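PDB 6CNG: DegV domain-containing protein spr0652 from Streptococcus pneumoniae, which probably binds long-chain fatty acids as a component of the fatty acid kinase system, and holds linoleic acid in this structure. Local coordinates for residues R34-P39 and K151-I156. Residues are numbered along the deposited sequence; the frame is centred on the assembly and turned at random.
Sequences RQLPTP and KLNDLI
In the DegV fold, the loop that links the parallel strands 23-28 and 43-54 is pinned to helix 143-157 by one buried amide, that of Asn-153, which meets Leu-36, Thr-38 and Pro-39. Asparagine suits the place because a single flat group can donate a hydrogen bond to one backbone atom and accept one from another. Asn-153 ND2 donates to Thr-38 O at 3.0 Å, with an N-H...O angle of 149°. The carbonyl oxygen lies close to the plane of the amide, whereas the nitrogen sits above the carbonyl plane, 40° out of it. The other end of the amide, OD1, accepts a hydrogen bond from Ala-40 N just beyond the segment, and these two bonds fix the flip of the amide and bridge Pro-39. With CG anti to the backbone N (chi1 -164°), the amide is carried off the helix to the backbone of the loop. Proline is well placed between the two bonded residues: it has no N-H of its own to satisfy, and its ring limits the backbone's freedom. Thr-38, just before it, has a positive phi, as the chain turns there. Leu-36 lays its CD2 methyl over one face of the amide, 4.0 Å from Asn-153 CG; its side chain runs antiparallel to that of Asn-153 and also packs on Ile-25 and Phe-45 of the neighbouring strands. On the Pro-39 side, Asn-153 OD1 comes within 3.6 Å of Pro-39 CA.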
loop_
_atom_site.group_PDB
_atom_site.type_symbol
_atom_site.label_atom_id
_atom_site.label_comp_id
_atom_site.label_asym_id
_atom_site.label_seq_id
_atom_site.Cartn_x
_atom_site.Cartn_y
_atom_site.Cartn_z
ATOM N N ARG A 34 1.109 -10.731 3.006
ATOM C CA ARG A 34 0.562 -11.534 4.095
ATOM C C ARG A 34 1.671 -12.155 4.934
ATOM O O ARG A 34 1.513 -12.330 6.146
ATOM C CB ARG A 34 -0.363 -12.639 3.566
ATOM C CG ARG A 34 -1.274 -12.288 2.368
ATOM C CD ARG A 34 -2.311 -11.264 2.725
ATOM N NE ARG A 34 -3.502 -11.398 1.895
ATOM C CZ ARG A 34 -4.588 -10.643 2.023
ATOM N NH1 ARG A 34 -4.627 -9.690 2.940
ATOM N NH2 ARG A 34 -5.634 -10.843 1.239
ATOM N N GLN A 35 2.797 -12.447 4.292
ATOM C CA GLN A 35 4.007 -12.900 4.940
ATOM C C GLN A 35 5.124 -11.989 4.475
ATOM O O GLN A 35 5.208 -11.678 3.293
ATOM C CB GLN A 35 4.377 -14.331 4.500
ATOM C CG GLN A 35 3.342 -15.412 4.813
ATOM C CD GLN A 35 3.683 -16.769 4.220
ATOM O OE1 GLN A 35 3.822 -17.751 4.939
ATOM N NE2 GLN A 35 3.803 -16.829 2.911
ATOM N N LEU A 36 6.001 -11.613 5.394
ATOM C CA LEU A 36 7.128 -10.751 5.071
ATOM C C LEU A 36 8.268 -11.618 4.605
ATOM O O LEU A 36 8.681 -12.504 5.344
ATOM C CB LEU A 36 7.559 -10.007 6.314
ATOM C CG LEU A 36 8.523 -8.843 6.117
ATOM C CD1 LEU A 36 8.077 -7.905 5.038
ATOM C CD2 LEU A 36 8.599 -8.128 7.421
ATOM N N PRO A 37 8.769 -11.451 3.389
ATOM C CA PRO A 37 9.898 -12.267 2.970
ATOM C C PRO A 37 11.040 -12.187 3.968
ATOM O O PRO A 37 11.474 -11.096 4.372
ATOM C CB PRO A 37 10.266 -11.680 1.605
ATOM C CG PRO A 37 9.033 -11.142 1.078
ATOM C CD PRO A 37 8.299 -10.604 2.282
ATOM N N THR A 38 11.497 -13.373 4.397
ATOM C CA THR A 38 12.661 -13.604 5.241
ATOM C C THR A 38 12.713 -12.657 6.431
ATOM O O THR A 38 13.563 -11.760 6.474
ATOM C CB THR A 38 13.930 -13.489 4.399
ATOM O OG1 THR A 38 13.737 -14.156 3.148
ATOM C CG2 THR A 38 15.083 -14.126 5.117
ATOM N N PRO A 39 11.847 -12.835 7.425
ATOM C CA PRO A 39 11.846 -11.917 8.561
ATOM C C PRO A 39 13.156 -11.978 9.318
ATOM O O PRO A 39 13.764 -13.033 9.473
ATOM C CB PRO A 39 10.686 -12.400 9.431
ATOM C CG PRO A 39 10.126 -13.566 8.792
ATOM C CD PRO A 39 10.957 -13.981 7.632
ATOM N N LYS A 151 11.935 -2.436 4.159
ATOM C CA LYS A 151 13.063 -1.692 4.672
ATOM C C LYS A 151 13.147 -1.781 6.182
ATOM O O LYS A 151 14.237 -1.892 6.740
ATOM C CB LYS A 151 12.961 -0.245 4.238
ATOM C CG LYS A 151 14.111 0.598 4.747
ATOM C CD LYS A 151 15.483 0.105 4.331
ATOM C CE LYS A 151 15.615 -0.031 2.851
ATOM N NZ LYS A 151 17.026 -0.035 2.371
ATOM N N LEU A 152 12.030 -1.697 6.870
ATOM C CA LEU A 152 12.107 -1.865 8.303
ATOM C C LEU A 152 12.776 -3.191 8.638
ATOM O O LEU A 152 13.655 -3.254 9.507
ATOM C CB LEU A 152 10.715 -1.807 8.885
ATOM C CG LEU A 152 10.007 -0.472 8.867
ATOM C CD1 LEU A 152 8.583 -0.599 9.261
ATOM C CD2 LEU A 152 10.708 0.465 9.825
ATOM N N ASN A 153 12.396 -4.252 7.927
ATOM C CA ASN A 153 12.992 -5.554 8.151
ATOM C C ASN A 153 14.471 -5.537 7.849
ATOM O O ASN A 153 15.274 -6.070 8.611
ATOM C CB ASN A 153 12.298 -6.591 7.274
ATOM C CG ASN A 153 12.593 -8.014 7.717
ATOM O OD1 ASN A 153 12.322 -8.374 8.859
ATOM N ND2 ASN A 153 13.140 -8.822 6.816
ATOM N N ASP A 154 14.845 -4.970 6.712
ATOM C CA ASP A 154 16.247 -4.760 6.402
ATOM C C ASP A 154 16.971 -4.122 7.586
ATOM O O ASP A 154 17.972 -4.648 8.077
ATOM C CB ASP A 154 16.356 -3.836 5.191
ATOM C CG ASP A 154 16.083 -4.513 3.869
ATOM O OD1 ASP A 154 15.779 -5.724 3.814
ATOM O OD2 ASP A 154 16.179 -3.780 2.861
ATOM N N LEU A 155 16.471 -2.969 8.047
ATOM C CA LEU A 155 17.147 -2.208 9.092
ATOM C C LEU A 155 17.315 -3.018 10.361
ATOM O O LEU A 155 18.329 -2.876 11.043
ATOM C CB LEU A 155 16.412 -0.906 9.404
ATOM C CG LEU A 155 16.131 0.015 8.222
ATOM C CD1 LEU A 155 15.069 0.976 8.558
ATOM C CD2 LEU A 155 17.360 0.731 7.780
ATOM N N ILE A 156 16.328 -3.848 10.715
ATOM C CA ILE A 156 16.460 -4.653 11.922
ATOM C C ILE A 156 17.492 -5.749 11.731
ATOM O O ILE A 156 18.319 -6.001 12.617
ATOM C CB ILE A 156 15.116 -5.235 12.355
ATOM C CG1 ILE A 156 14.143 -4.140 12.727
ATOM C CG2 ILE A 156 15.343 -6.092 13.530
ATOM C CD1 ILE A 156 12.695 -4.613 12.870
#